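Local coordinates for capsule biosynthesis protein CapD proenzyme (Bacillus anthracis, PDB 3G9K), which cleaves the poly-gamma-D-glutamate capsule of the anthrax bacillus and links it by an amide bond to meso-diaminopimelic acid of the peptidoglycan, at residues 44-49 / 115-120; 51-56 / 122-127; 82-87 / 106-111; 97-102 / 206-211; 219-224 / 235-240. One frame throughout, in Å; residues are numbered along the deposited sequence.

All five contacts lie in the larger, N-terminal piece of CapD, within the part of the chain assigned to the gamma-glutamyltransferase family. Contacts 1 and 2 sit about 11 Å apart, centre to centre, on successive turns of helix 44-58, where it meets the loop 115-120 and then helix 120-133. Contact 3, about 14 Å from contact 1, packs helix 104-115 on strand 79-83. That strand neighbours strand 219-228 of contact 5, about 12 Å from contact 3. Contact 4, about 16 Å from contact 3, is joined to it by the T87-V101 backbone bond. Segments of contacts 1 and 2 alternate, contact 3 falls between them, contact 4 interleaves with all three, and contact 5 comes last.

Contact 1 of 5, residues 44-49 / 115-120; sequences AVDAAI and YGSLPM
The turn between helices 104-115 and 120-133 is held to the first turns of helix 44-58 by a carboxylate, D46, that takes two consecutive backbone N-H groups. S117 N donates to D46 OD1 at 2.9 Å, with an N-H...O angle of 159°, and L118 N donates to D46 OD2, also at 2.9 Å, at 164°. Both oxygens are met on their syn sides by donors somewhat out of the carboxylate plane, L118 N more so. With one amide on each oxygen, rotation of the carboxylate is restrained. CG of D46 stands beside its own backbone N (chi1 -72°), which swings the acid off the helix toward the turn. The carboxylate also touches carbon: OD1 lies 3.4 Å from G116 CA, and OD2 reaches the side chains of S117 and L118. Helix 44-58 and the loop belong to the helical layer packed on the sheet of the Ntn-hydrolase fold, and L118 O is in turn bonded by H112 of helix 104-115. Apolar contacts extend to both ends of the loop. V45 CG1 and CG2 lie against the base of Y115, with CG1 4.0 Å from Y115 CB, whereas at the other end I49 CG2 meets the selenium of M120 at 4.0 Å, the two side chains roughly perpendicular. The M120 chain bends at chi2 and chi3, returning its end toward the helix.

Contact 2 of 5, residues 51-56 / 122-127; sequences VSYVLG and ELLQPA
Y53, A127 and L124 carry this buried helix-helix contact, in which helix 44-58 runs beside helix 120-133 within the helical layer of the Ntn-hydrolase fold. The two short segments point the same way, with a signed crossing angle of -25° and axes 8.1 Å apart at closest approach. A127 is the point of nearest backbone approach: its CA lies 4.4 Å from V54 CA, a separation that the small methyl group permits. That methyl fits against the helix backbone, with A127 CB 3.6 Å from Y53 O, and it also meets Y53 CB at 3.8 Å. No hydrogen bond joins the segments, so the evidence is for apolar packing alone. V54 flanks A127 with CG2, which stands beside the V54 backbone N and faces P126 CB as well as the A127 backbone. The helix of P126 and A127 is kinked here, their nitrogens having no bond to the preceding turn. Around the pair, helix 176-188 touches Y53 and L124, and F104 of helix 104-115 meets the Y53 ring edge-to-face. From helix 120-133, L124 comes in over one face of the same ring, a CH-pi contact in which CG lies 4.1 Å from the ring centroid and 10° off the ring normal, while the L124 CD1 branch lies over the same face, displaced toward Y53 CE1, which it meets at 3.8 Å.

Contact 3 of 5, residues 82-87 / 106-111; sequences IDYRET and AGMEYI
Strand 79-83 runs out at D83 and its chain passes on into a loop against helix 104-115, the backbones coming closest where Y84 CA is 5.0 Å from G107 CA. Glycine leaves space there for the tyrosine, whose CB rests 3.6 Å from G107 CA. CG of Y84 occupies the crowded position between its backbone N and carbonyl carbon (chi1 47°), which lays the ring along the helix. One turn on, I111 CD1 reaches Y84 CE2 at 3.8 Å, the isoleucine set crosswise to the tyrosine. The chain of M108, bent at chi2 and chi3, brings its CE to the phenol end, 3.3 Å from Y84 CZ, a tight approach. The hydroxyl itself is hydrogen-bonded to N18 of the other CapD chain, so the ring spans from the helix to that partner. I82, on the strand, and I111 lie side by side, running opposite ways, with I82 CG1 4.0 Å from I111 CG1. The other branch of I82 touches Y110. On the other side of the strand D83 OD1 accepts R85 N at 3.0 Å (165°), forming an Asx turn where the strand ends; D83 also forms salt bridges with R221 and with R55 of the other chain. A helix packed through apolar side chains on one face of an antiparallel sheet is one alpha/beta half of the alpha-beta-beta-alpha sandwich of the Ntn-hydrolase fold.

Contact 4 of 5, residues 97-102 / 206-211; sequences PHIGVP and AKISLE
I208 holds CG1 beside its backbone N (chi1 -67°) and carries it on in an extended line to CD1 (chi2 178°), which places that methyl on the backbone of segment 97-102. I99 has much the same extended shape, and its outstretched CD1 lands on the methyl of A206. I208 CD1 sits 3.6 Å from I99 O, while I99 CD1 is 3.9 Å from A206 CB; I99 CG2 touches the same methyl, so both branches of I99 converge on A206 CB. Further along, the beta-branch methyls meet, with I208 CG2 4.1 Å from V101 CG2 and the side chains passing at a slant. I208 thus bridges two residues of the facing loop, using CD1 at I99 and CG2 at V101. No direct hydrogen bond joins the segments, but a water does: it donates to P97 O at 2.9 Å and to A206 O at 2.7 Å, the latter a carbonyl at the end of helix 196-206. K207 then leaves the helix with positive phi, and I208 after it faces the loop, while S209 caps the following helix 210-214 through D212 N. Across from this, G100 N is bonded by N36 of the other CapD chain, and V101 pairs by a backbone bond with T87. The arrangement is a loop-on-loop apolar packing, in which the joint between two helices closes over the chain leading into helix 104-115, at the interface of the two CapD chains.

Contact 5 of 5, residues 219-224 / 235-240; sequences EVRKPV and TAPPPF
This antiparallel sheet contact lies at the open end of the hairpin formed by strands 219-228 and 231-235, and the prolines beyond it cross the first strand. V224 and T235 form an antiparallel hydrogen-bonded pair: T235 N gives to V224 O at 2.8 Å, in the carbonyl plane, and V224 N gives to T235 O at 2.9 Å, a more bent bond (139°) tilted from that plane. Their side chains share a face of the sheet, with V224 CB 3.7 Å from T235 CG2. V224 CG2, beside its own backbone N, leans on P237 CA at 3.5 Å. Across the strand, P237 CG wedges between K222 O, 3.4 Å away, and R221 CB. The arginine chain, extended from CG to NE, follows the proline run: R221 CD lies 3.4 Å from P238 O, and P239 CD, behind a cis peptide bond, packs over a face of the guanidinium. The charged end binds D83 of the neighbouring strand through a salt bridge, and T235 also pairs with a strand of the other CapD chain. Held between P239 CD on one face and E219 CB on the other, the guanidinium is probably restricted in movement, which would help keep it aligned with the D83 carboxylate.

Contact 1 of 5, residues 44-49 / 115-120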
# COMPACT_ATOMS: atom_id res chain seq x y z
N ALA A 44 -16.12 -0.14 8.20
CA ALA A 44 -14.74 0.05 7.69
C ALA A 44 -14.60 -0.54 6.30
O ALA A 44 -13.97 0.07 5.43
CB ALA A 44 -13.70 -0.55 8.65
N VAL A 45 -15.22 -1.71 6.07
CA VAL A 45 -15.13 -2.41 4.76
C VAL A 45 -15.80 -1.59 3.67
O VAL A 45 -15.20 -1.32 2.64
CB VAL A 45 -15.63 -3.86 4.83
CG1 VAL A 45 -15.70 -4.56 3.45
CG2 VAL A 45 -14.73 -4.64 5.73
N ASP A 46 -17.04 -1.18 3.89
CA ASP A 46 -17.69 -0.29 2.92
C ASP A 46 -16.90 0.97 2.55
O ASP A 46 -16.76 1.34 1.37
CB ASP A 46 -19.05 0.10 3.46
CG ASP A 46 -20.04 -1.06 3.42
OD1 ASP A 46 -19.72 -2.14 2.88
OD2 ASP A 46 -21.15 -0.85 3.91
N ALA A 47 -16.41 1.67 3.57
CA ALA A 47 -15.53 2.81 3.35
C ALA A 47 -14.25 2.44 2.59
O ALA A 47 -13.78 3.22 1.79
CB ALA A 47 -15.16 3.48 4.69
N ALA A 48 -13.68 1.28 2.86
CA ALA A 48 -12.45 0.84 2.18
C ALA A 48 -12.68 0.61 0.67
O ALA A 48 -11.82 0.90 -0.16
CB ALA A 48 -11.92 -0.47 2.84
N ILE A 49 -13.87 0.13 0.31
CA ILE A 49 -14.21 -0.09 -1.09
C ILE A 49 -14.35 1.24 -1.77
O ILE A 49 -13.84 1.46 -2.90
CB ILE A 49 -15.52 -0.90 -1.25
CG1 ILE A 49 -15.29 -2.34 -0.78
CG2 ILE A 49 -16.03 -0.80 -2.68
CD1 ILE A 49 -16.57 -3.21 -0.53
N TYR A 115 -17.89 -9.37 3.30
CA TYR A 115 -17.60 -8.54 4.48
C TYR A 115 -18.26 -7.15 4.47
O TYR A 115 -18.18 -6.40 5.44
CB TYR A 115 -16.08 -8.40 4.67
CG TYR A 115 -15.35 -9.74 4.62
CD1 TYR A 115 -15.26 -10.56 5.75
CD2 TYR A 115 -14.77 -10.18 3.43
CE1 TYR A 115 -14.59 -11.80 5.68
CE2 TYR A 115 -14.11 -11.39 3.36
CZ TYR A 115 -14.03 -12.20 4.48
OH TYR A 115 -13.36 -13.40 4.36
N GLY A 116 -18.91 -6.78 3.36
CA GLY A 116 -19.57 -5.51 3.29
C GLY A 116 -21.02 -5.44 3.70
O GLY A 116 -21.62 -6.41 4.11
N SER A 117 -21.58 -4.26 3.59
CA SER A 117 -22.93 -4.03 4.11
C SER A 117 -23.85 -3.36 3.12
O SER A 117 -24.92 -3.88 2.79
CB SER A 117 -22.86 -3.20 5.40
OG SER A 117 -22.45 -4.02 6.46
N LEU A 118 -23.44 -2.20 2.64
CA LEU A 118 -24.25 -1.46 1.69
C LEU A 118 -24.13 -2.14 0.30
O LEU A 118 -23.18 -2.87 0.05
CB LEU A 118 -23.78 -0.01 1.65
CG LEU A 118 -24.04 0.83 2.92
CD1 LEU A 118 -23.22 2.14 2.97
CD2 LEU A 118 -25.52 1.15 3.00
N PRO A 119 -25.12 -1.93 -0.58
CA PRO A 119 -24.98 -2.45 -1.95
C PRO A 119 -23.82 -1.81 -2.70
O PRO A 119 -23.49 -0.64 -2.47
CB PRO A 119 -26.30 -2.04 -2.62
CG PRO A 119 -26.82 -0.94 -1.80
CD PRO A 119 -26.40 -1.23 -0.39
N MSE A 120 -23.25 -2.59 -3.61
CA MSE A 120 -22.07 -2.17 -4.34
C MSE A 120 -22.27 -0.88 -5.13
O MSE A 120 -21.41 0.00 -5.12
CB MSE A 120 -21.60 -3.30 -5.26
CG MSE A 120 -20.25 -3.05 -5.85
SE MSE A 120 -18.98 -2.83 -4.39
CE MSE A 120 -17.85 -4.30 -4.83

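Contact 2 of 5, residues 51-56 / 122-127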
# COMPACT_ATOMS: atom_id res chain seq x y z
N VAL A 51 -13.02 4.17 -0.77
CA VAL A 51 -11.66 4.71 -0.78
C VAL A 51 -10.82 4.07 -1.87
O VAL A 51 -10.08 4.76 -2.56
CB VAL A 51 -10.96 4.57 0.60
CG1 VAL A 51 -9.45 4.88 0.49
CG2 VAL A 51 -11.60 5.51 1.67
N SER A 52 -10.88 2.75 -2.00
CA SER A 52 -10.02 2.07 -3.02
C SER A 52 -10.36 2.53 -4.43
O SER A 52 -9.49 2.91 -5.21
CB SER A 52 -10.12 0.57 -2.95
OG SER A 52 -9.59 0.13 -1.74
N TYR A 53 -11.65 2.55 -4.74
CA TYR A 53 -12.08 3.07 -6.04
C TYR A 53 -11.78 4.59 -6.30
O TYR A 53 -11.43 4.99 -7.41
CB TYR A 53 -13.56 2.72 -6.24
CG TYR A 53 -13.83 1.40 -6.93
CD1 TYR A 53 -14.30 0.31 -6.22
CD2 TYR A 53 -13.68 1.28 -8.30
CE1 TYR A 53 -14.61 -0.92 -6.90
CE2 TYR A 53 -13.95 0.11 -8.94
CZ TYR A 53 -14.42 -1.00 -8.24
OH TYR A 53 -14.66 -2.13 -8.94
N VAL A 54 -11.95 5.45 -5.31
CA VAL A 54 -11.62 6.88 -5.42
C VAL A 54 -10.12 7.11 -5.74
O VAL A 54 -9.78 7.87 -6.64
CB VAL A 54 -12.06 7.65 -4.13
CG1 VAL A 54 -11.38 9.00 -4.04
CG2 VAL A 54 -13.60 7.73 -4.08
N LEU A 55 -9.26 6.38 -5.05
CA LEU A 55 -7.81 6.41 -5.20
C LEU A 55 -7.46 5.99 -6.62
O LEU A 55 -6.60 6.62 -7.25
CB LEU A 55 -7.12 5.52 -4.15
CG LEU A 55 -7.04 6.14 -2.75
CD1 LEU A 55 -6.57 5.06 -1.81
CD2 LEU A 55 -6.16 7.39 -2.71
N GLY A 56 -8.17 4.99 -7.17
CA GLY A 56 -7.95 4.56 -8.57
C GLY A 56 -8.26 5.66 -9.55
O GLY A 56 -7.74 5.72 -10.69
N GLU A 122 -23.86 1.84 -4.78
CA GLU A 122 -23.66 3.05 -3.99
C GLU A 122 -22.19 3.36 -3.72
O GLU A 122 -21.75 4.51 -3.74
CB GLU A 122 -24.32 2.93 -2.60
CG GLU A 122 -25.78 2.75 -2.55
CD GLU A 122 -26.31 2.62 -1.11
OE1 GLU A 122 -25.57 2.91 -0.13
OE2 GLU A 122 -27.47 2.24 -0.95
N LEU A 123 -21.45 2.31 -3.40
CA LEU A 123 -20.03 2.43 -3.09
C LEU A 123 -19.12 2.86 -4.26
O LEU A 123 -18.09 3.47 -4.02
CB LEU A 123 -19.58 1.12 -2.51
CG LEU A 123 -20.36 0.60 -1.29
CD1 LEU A 123 -19.78 -0.75 -0.82
CD2 LEU A 123 -20.39 1.59 -0.09
N LEU A 124 -19.54 2.58 -5.51
CA LEU A 124 -18.78 2.97 -6.70
C LEU A 124 -19.07 4.39 -7.11
O LEU A 124 -18.30 4.98 -7.85
CB LEU A 124 -19.08 2.01 -7.87
CG LEU A 124 -18.17 0.78 -7.98
CD1 LEU A 124 -18.28 -0.08 -6.77
CD2 LEU A 124 -18.49 -0.04 -9.25
N GLN A 125 -20.19 4.94 -6.63
CA GLN A 125 -20.65 6.22 -7.14
C GLN A 125 -19.69 7.38 -6.86
O GLN A 125 -19.49 8.20 -7.73
CB GLN A 125 -22.08 6.56 -6.66
CG GLN A 125 -22.72 7.68 -7.47
CD GLN A 125 -23.00 7.27 -8.90
OE1 GLN A 125 -23.56 6.21 -9.16
NE2 GLN A 125 -22.63 8.11 -9.82
N PRO A 126 -19.13 7.49 -5.66
CA PRO A 126 -18.20 8.63 -5.53
C PRO A 126 -17.03 8.65 -6.54
O PRO A 126 -16.70 9.69 -7.09
CB PRO A 126 -17.70 8.49 -4.09
CG PRO A 126 -18.82 7.81 -3.39
CD PRO A 126 -19.27 6.77 -4.39
N ALA A 127 -16.42 7.49 -6.76
CA ALA A 127 -15.37 7.37 -7.76
C ALA A 127 -15.87 7.77 -9.15
O ALA A 127 -15.21 8.52 -9.83
CB ALA A 127 -14.84 5.97 -7.80

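Contact 3 of 5, residues 82-87 / 106-111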
# COMPACT_ATOMS: atom_id res chain seq x y z
N ILE A 82 -7.53 -10.52 2.40
CA ILE A 82 -7.95 -10.81 1.03
C ILE A 82 -6.84 -10.43 0.02
O ILE A 82 -6.41 -9.28 -0.06
CB ILE A 82 -9.25 -10.12 0.66
CG1 ILE A 82 -10.27 -10.26 1.79
CG2 ILE A 82 -9.76 -10.67 -0.67
CD1 ILE A 82 -10.44 -11.68 2.26
N ASP A 83 -6.38 -11.43 -0.72
CA ASP A 83 -5.35 -11.31 -1.73
C ASP A 83 -5.99 -11.13 -3.11
O ASP A 83 -6.51 -12.09 -3.69
CB ASP A 83 -4.46 -12.57 -1.70
CG ASP A 83 -3.30 -12.50 -2.71
OD1 ASP A 83 -3.35 -11.68 -3.66
OD2 ASP A 83 -2.30 -13.23 -2.54
N TYR A 84 -5.94 -9.91 -3.65
CA TYR A 84 -6.41 -9.64 -5.02
C TYR A 84 -5.26 -9.09 -5.91
O TYR A 84 -5.44 -8.24 -6.77
CB TYR A 84 -7.66 -8.74 -5.00
CG TYR A 84 -7.53 -7.51 -4.08
CD1 TYR A 84 -7.17 -6.28 -4.58
CD2 TYR A 84 -7.76 -7.62 -2.73
CE1 TYR A 84 -7.03 -5.20 -3.74
CE2 TYR A 84 -7.62 -6.55 -1.90
CZ TYR A 84 -7.28 -5.33 -2.41
OH TYR A 84 -7.13 -4.26 -1.54
N ARG A 85 -4.10 -9.69 -5.72
CA ARG A 85 -2.96 -9.41 -6.51
C ARG A 85 -3.19 -10.02 -7.90
O ARG A 85 -3.87 -11.06 -8.02
CB ARG A 85 -1.75 -10.03 -5.83
CG ARG A 85 -0.45 -9.64 -6.41
CD ARG A 85 0.68 -9.84 -5.39
NE ARG A 85 1.99 -9.64 -6.01
CZ ARG A 85 2.48 -8.45 -6.35
NH1 ARG A 85 1.78 -7.33 -6.16
NH2 ARG A 85 3.68 -8.39 -6.89
N GLU A 86 -2.62 -9.39 -8.91
CA GLU A 86 -2.72 -9.87 -10.29
C GLU A 86 -2.11 -11.26 -10.43
O GLU A 86 -1.23 -11.64 -9.69
CB GLU A 86 -2.08 -8.92 -11.29
CG GLU A 86 -2.48 -7.50 -11.15
CD GLU A 86 -1.55 -6.68 -10.29
OE1 GLU A 86 -0.97 -7.17 -9.27
OE2 GLU A 86 -1.41 -5.48 -10.64
N THR A 87 -2.62 -12.02 -11.40
CA THR A 87 -2.11 -13.36 -11.67
C THR A 87 -1.49 -13.42 -13.08
O THR A 87 -1.87 -12.69 -14.01
CB THR A 87 -3.23 -14.41 -11.45
OG1 THR A 87 -4.41 -14.00 -12.17
CG2 THR A 87 -3.56 -14.52 -9.94
N ALA A 106 -12.36 -7.69 -8.98
CA ALA A 106 -12.71 -8.98 -8.32
C ALA A 106 -12.52 -8.96 -6.80
O ALA A 106 -13.37 -9.48 -6.04
CB ALA A 106 -11.94 -10.13 -8.92
N GLY A 107 -11.43 -8.34 -6.33
CA GLY A 107 -11.18 -8.16 -4.91
C GLY A 107 -12.26 -7.39 -4.20
O GLY A 107 -12.78 -7.84 -3.19
N MSE A 108 -12.56 -6.21 -4.74
CA MSE A 108 -13.57 -5.34 -4.16
C MSE A 108 -14.95 -6.01 -4.14
O MSE A 108 -15.67 -5.92 -3.14
CB MSE A 108 -13.65 -4.00 -4.92
CG MSE A 108 -12.37 -3.14 -4.83
SE MSE A 108 -11.80 -2.77 -3.00
CE MSE A 108 -10.05 -3.55 -2.98
N GLU A 109 -15.30 -6.73 -5.24
CA GLU A 109 -16.59 -7.41 -5.25
C GLU A 109 -16.65 -8.54 -4.22
O GLU A 109 -17.67 -8.70 -3.55
CB GLU A 109 -16.94 -7.97 -6.62
CG GLU A 109 -18.32 -8.68 -6.63
CD GLU A 109 -18.80 -8.89 -8.03
OE1 GLU A 109 -19.20 -7.90 -8.67
OE2 GLU A 109 -18.74 -10.03 -8.48
N TYR A 110 -15.59 -9.34 -4.13
CA TYR A 110 -15.47 -10.41 -3.13
C TYR A 110 -15.54 -9.89 -1.69
O TYR A 110 -16.22 -10.45 -0.83
CB TYR A 110 -14.16 -11.18 -3.30
CG TYR A 110 -14.06 -12.36 -2.36
CD1 TYR A 110 -13.73 -12.17 -1.01
CD2 TYR A 110 -14.33 -13.66 -2.80
CE1 TYR A 110 -13.69 -13.23 -0.14
CE2 TYR A 110 -14.28 -14.74 -1.92
CZ TYR A 110 -13.96 -14.51 -0.61
OH TYR A 110 -13.92 -15.57 0.26
N ILE A 111 -14.81 -8.82 -1.44
CA ILE A 111 -14.82 -8.13 -0.16
C ILE A 111 -16.21 -7.63 0.15
O ILE A 111 -16.71 -7.83 1.23
CB ILE A 111 -13.81 -6.94 -0.17
CG1 ILE A 111 -12.39 -7.54 -0.16
CG2 ILE A 111 -14.06 -5.96 1.04
CD1 ILE A 111 -11.19 -6.56 -0.53

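Contact 4 of 5, residues 97-102 / 206-211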
# COMPACT_ATOMS: atom_id res chain seq x y z
N PRO A 97 5.14 -6.10 -22.90
CA PRO A 97 5.41 -5.97 -21.47
C PRO A 97 4.80 -7.10 -20.64
O PRO A 97 3.96 -7.86 -21.13
CB PRO A 97 4.77 -4.62 -21.12
CG PRO A 97 3.73 -4.47 -22.12
CD PRO A 97 4.33 -4.98 -23.39
N HIS A 98 5.26 -7.25 -19.41
CA HIS A 98 4.66 -8.23 -18.53
C HIS A 98 3.47 -7.57 -17.82
O HIS A 98 3.66 -6.67 -17.00
CB HIS A 98 5.69 -8.72 -17.52
CG HIS A 98 6.75 -9.60 -18.11
ND1 HIS A 98 6.68 -10.98 -18.07
CD2 HIS A 98 7.90 -9.30 -18.76
CE1 HIS A 98 7.75 -11.49 -18.67
NE2 HIS A 98 8.50 -10.49 -19.10
N ILE A 99 2.24 -8.00 -18.15
CA ILE A 99 1.01 -7.48 -17.50
C ILE A 99 0.27 -8.65 -16.90
O ILE A 99 0.13 -9.69 -17.56
CB ILE A 99 0.13 -6.73 -18.50
CG1 ILE A 99 0.89 -5.54 -19.08
CG2 ILE A 99 -1.21 -6.29 -17.86
CD1 ILE A 99 0.21 -4.82 -20.22
N GLY A 100 -0.16 -8.52 -15.64
CA GLY A 100 -0.83 -9.61 -14.90
C GLY A 100 -2.32 -9.43 -15.05
O GLY A 100 -2.77 -8.34 -15.43
N VAL A 101 -3.11 -10.48 -14.83
CA VAL A 101 -4.57 -10.32 -14.93
C VAL A 101 -5.00 -9.45 -13.73
O VAL A 101 -4.73 -9.82 -12.59
CB VAL A 101 -5.31 -11.66 -14.90
CG1 VAL A 101 -6.82 -11.42 -14.93
CG2 VAL A 101 -4.87 -12.53 -16.09
N PRO A 102 -5.59 -8.28 -13.95
CA PRO A 102 -5.94 -7.40 -12.79
C PRO A 102 -6.92 -7.99 -11.80
O PRO A 102 -7.92 -8.61 -12.23
CB PRO A 102 -6.52 -6.16 -13.48
CG PRO A 102 -6.05 -6.23 -14.82
CD PRO A 102 -5.93 -7.63 -15.21
N ALA A 206 -3.24 -5.87 -23.61
CA ALA A 206 -2.30 -6.62 -22.77
C ALA A 206 -1.82 -7.93 -23.40
O ALA A 206 -0.86 -8.52 -22.91
CB ALA A 206 -2.91 -6.90 -21.43
N LYS A 207 -2.48 -8.40 -24.46
CA LYS A 207 -2.17 -9.71 -25.06
C LYS A 207 -2.41 -10.82 -24.05
O LYS A 207 -1.53 -11.65 -23.75
CB LYS A 207 -0.73 -9.73 -25.62
CG LYS A 207 -0.39 -8.52 -26.47
CD LYS A 207 -1.26 -8.48 -27.71
CE LYS A 207 -0.68 -7.60 -28.80
NZ LYS A 207 -0.97 -6.16 -28.56
N ILE A 208 -3.63 -10.81 -23.52
CA ILE A 208 -4.06 -11.75 -22.53
C ILE A 208 -5.36 -12.33 -23.05
O ILE A 208 -6.19 -11.58 -23.57
CB ILE A 208 -4.27 -11.12 -21.14
CG1 ILE A 208 -2.93 -10.66 -20.55
CG2 ILE A 208 -4.87 -12.16 -20.19
CD1 ILE A 208 -3.06 -9.94 -19.14
N SER A 209 -5.51 -13.65 -22.95
CA SER A 209 -6.71 -14.31 -23.48
C SER A 209 -7.94 -13.96 -22.66
O SER A 209 -7.86 -13.71 -21.46
CB SER A 209 -6.57 -15.82 -23.52
OG SER A 209 -6.53 -16.38 -22.23
N LEU A 210 -9.08 -13.95 -23.32
CA LEU A 210 -10.37 -13.76 -22.62
C LEU A 210 -10.54 -14.83 -21.54
O LEU A 210 -11.04 -14.54 -20.47
CB LEU A 210 -11.54 -13.77 -23.63
CG LEU A 210 -11.61 -12.61 -24.62
CD1 LEU A 210 -12.76 -12.86 -25.58
CD2 LEU A 210 -11.79 -11.29 -23.87
N GLU A 211 -10.02 -16.04 -21.79
CA GLU A 211 -10.05 -17.11 -20.82
C GLU A 211 -9.27 -16.77 -19.52
O GLU A 211 -9.74 -17.06 -18.43
CB GLU A 211 -9.46 -18.42 -21.44
CG GLU A 211 -10.34 -19.13 -22.52
CD GLU A 211 -10.46 -18.41 -23.86
OE1 GLU A 211 -9.62 -17.54 -24.16
OE2 GLU A 211 -11.39 -18.76 -24.66
O HOH W 1 1.60 -7.39 -22.76

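Contact 5 of 5, residues 219-224 / 235-240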
# COMPACT_ATOMS: atom_id res chain seq x y z
N GLU A 219 -7.92 -14.79 -3.62
CA GLU A 219 -7.59 -15.75 -2.54
C GLU A 219 -7.83 -15.12 -1.17
O GLU A 219 -7.46 -13.95 -0.94
CB GLU A 219 -6.15 -16.22 -2.69
CG GLU A 219 -5.88 -16.91 -4.04
CD GLU A 219 -6.59 -18.27 -4.19
OE1 GLU A 219 -6.94 -18.88 -3.16
OE2 GLU A 219 -6.84 -18.73 -5.34
N VAL A 220 -8.51 -15.87 -0.30
CA VAL A 220 -8.72 -15.50 1.10
C VAL A 220 -7.67 -16.26 1.88
O VAL A 220 -7.46 -17.44 1.65
CB VAL A 220 -10.15 -15.82 1.56
CG1 VAL A 220 -10.36 -15.49 3.03
CG2 VAL A 220 -11.13 -15.08 0.68
N ARG A 221 -6.94 -15.54 2.74
CA ARG A 221 -5.78 -16.09 3.44
C ARG A 221 -5.90 -15.70 4.90
O ARG A 221 -6.61 -14.75 5.24
CB ARG A 221 -4.47 -15.59 2.85
CG ARG A 221 -4.31 -15.78 1.35
CD ARG A 221 -2.86 -15.48 0.92
NE ARG A 221 -2.69 -15.37 -0.53
CZ ARG A 221 -2.60 -16.39 -1.37
NH1 ARG A 221 -2.63 -17.65 -0.93
NH2 ARG A 221 -2.47 -16.16 -2.68
N LYS A 222 -5.26 -16.48 5.76
CA LYS A 222 -5.18 -16.16 7.18
C LYS A 222 -4.08 -15.11 7.39
O LYS A 222 -3.00 -15.26 6.88
CB LYS A 222 -4.85 -17.41 8.01
CG LYS A 222 -6.05 -18.01 8.73
CD LYS A 222 -6.65 -17.02 9.78
CE LYS A 222 -8.16 -16.79 9.52
NZ LYS A 222 -8.78 -15.93 10.56
N PRO A 223 -4.37 -14.04 8.12
CA PRO A 223 -3.22 -13.15 8.42
C PRO A 223 -2.09 -13.86 9.18
O PRO A 223 -2.35 -14.78 9.95
CB PRO A 223 -3.86 -12.06 9.26
CG PRO A 223 -5.32 -12.06 8.85
CD PRO A 223 -5.63 -13.51 8.66
N VAL A 224 -0.85 -13.44 8.94
CA VAL A 224 0.28 -13.84 9.78
C VAL A 224 0.02 -13.20 11.14
O VAL A 224 -0.36 -12.02 11.22
CB VAL A 224 1.66 -13.35 9.26
CG1 VAL A 224 2.81 -13.98 10.09
CG2 VAL A 224 1.87 -13.67 7.82
N THR A 235 -0.43 -9.44 10.11
CA THR A 235 0.19 -8.89 8.91
C THR A 235 -0.05 -9.77 7.67
O THR A 235 -0.73 -10.79 7.73
CB THR A 235 1.68 -8.51 9.18
OG1 THR A 235 2.22 -7.74 8.07
CG2 THR A 235 2.51 -9.73 9.49
N ALA A 236 0.48 -9.34 6.54
CA ALA A 236 0.10 -9.90 5.26
C ALA A 236 0.90 -11.16 4.99
O ALA A 236 2.12 -11.13 5.08
CB ALA A 236 0.35 -8.85 4.16
N PRO A 237 0.21 -12.27 4.67
CA PRO A 237 0.94 -13.53 4.42
C PRO A 237 1.50 -13.67 3.01
O PRO A 237 1.18 -12.86 2.12
CB PRO A 237 -0.15 -14.58 4.65
CG PRO A 237 -1.38 -13.92 4.16
CD PRO A 237 -1.24 -12.46 4.54
N PRO A 238 2.35 -14.69 2.78
CA PRO A 238 2.81 -15.01 1.44
C PRO A 238 1.67 -15.02 0.43
O PRO A 238 0.57 -15.53 0.72
CB PRO A 238 3.45 -16.38 1.59
CG PRO A 238 3.94 -16.39 2.95
CD PRO A 238 2.96 -15.59 3.78
N PRO A 239 1.90 -14.41 -0.74
CA PRO A 239 3.14 -13.86 -1.31
C PRO A 239 3.50 -12.42 -0.85
O PRO A 239 4.51 -11.87 -1.31
CB PRO A 239 2.84 -13.85 -2.81
CG PRO A 239 1.40 -13.48 -2.85
CD PRO A 239 0.76 -14.19 -1.64
N PHE A 240 2.72 -11.85 0.06
CA PHE A 240 3.06 -10.54 0.67
C PHE A 240 4.21 -10.75 1.66
O PHE A 240 4.56 -11.91 1.96
CB PHE A 240 1.83 -9.93 1.35
CG PHE A 240 0.76 -9.42 0.38
CD1 PHE A 240 0.58 -8.07 0.20
CD2 PHE A 240 -0.04 -10.32 -0.34
CE1 PHE A 240 -0.40 -7.59 -0.69
CE2 PHE A 240 -1.01 -9.86 -1.24
CZ PHE A 240 -1.18 -8.49 -1.41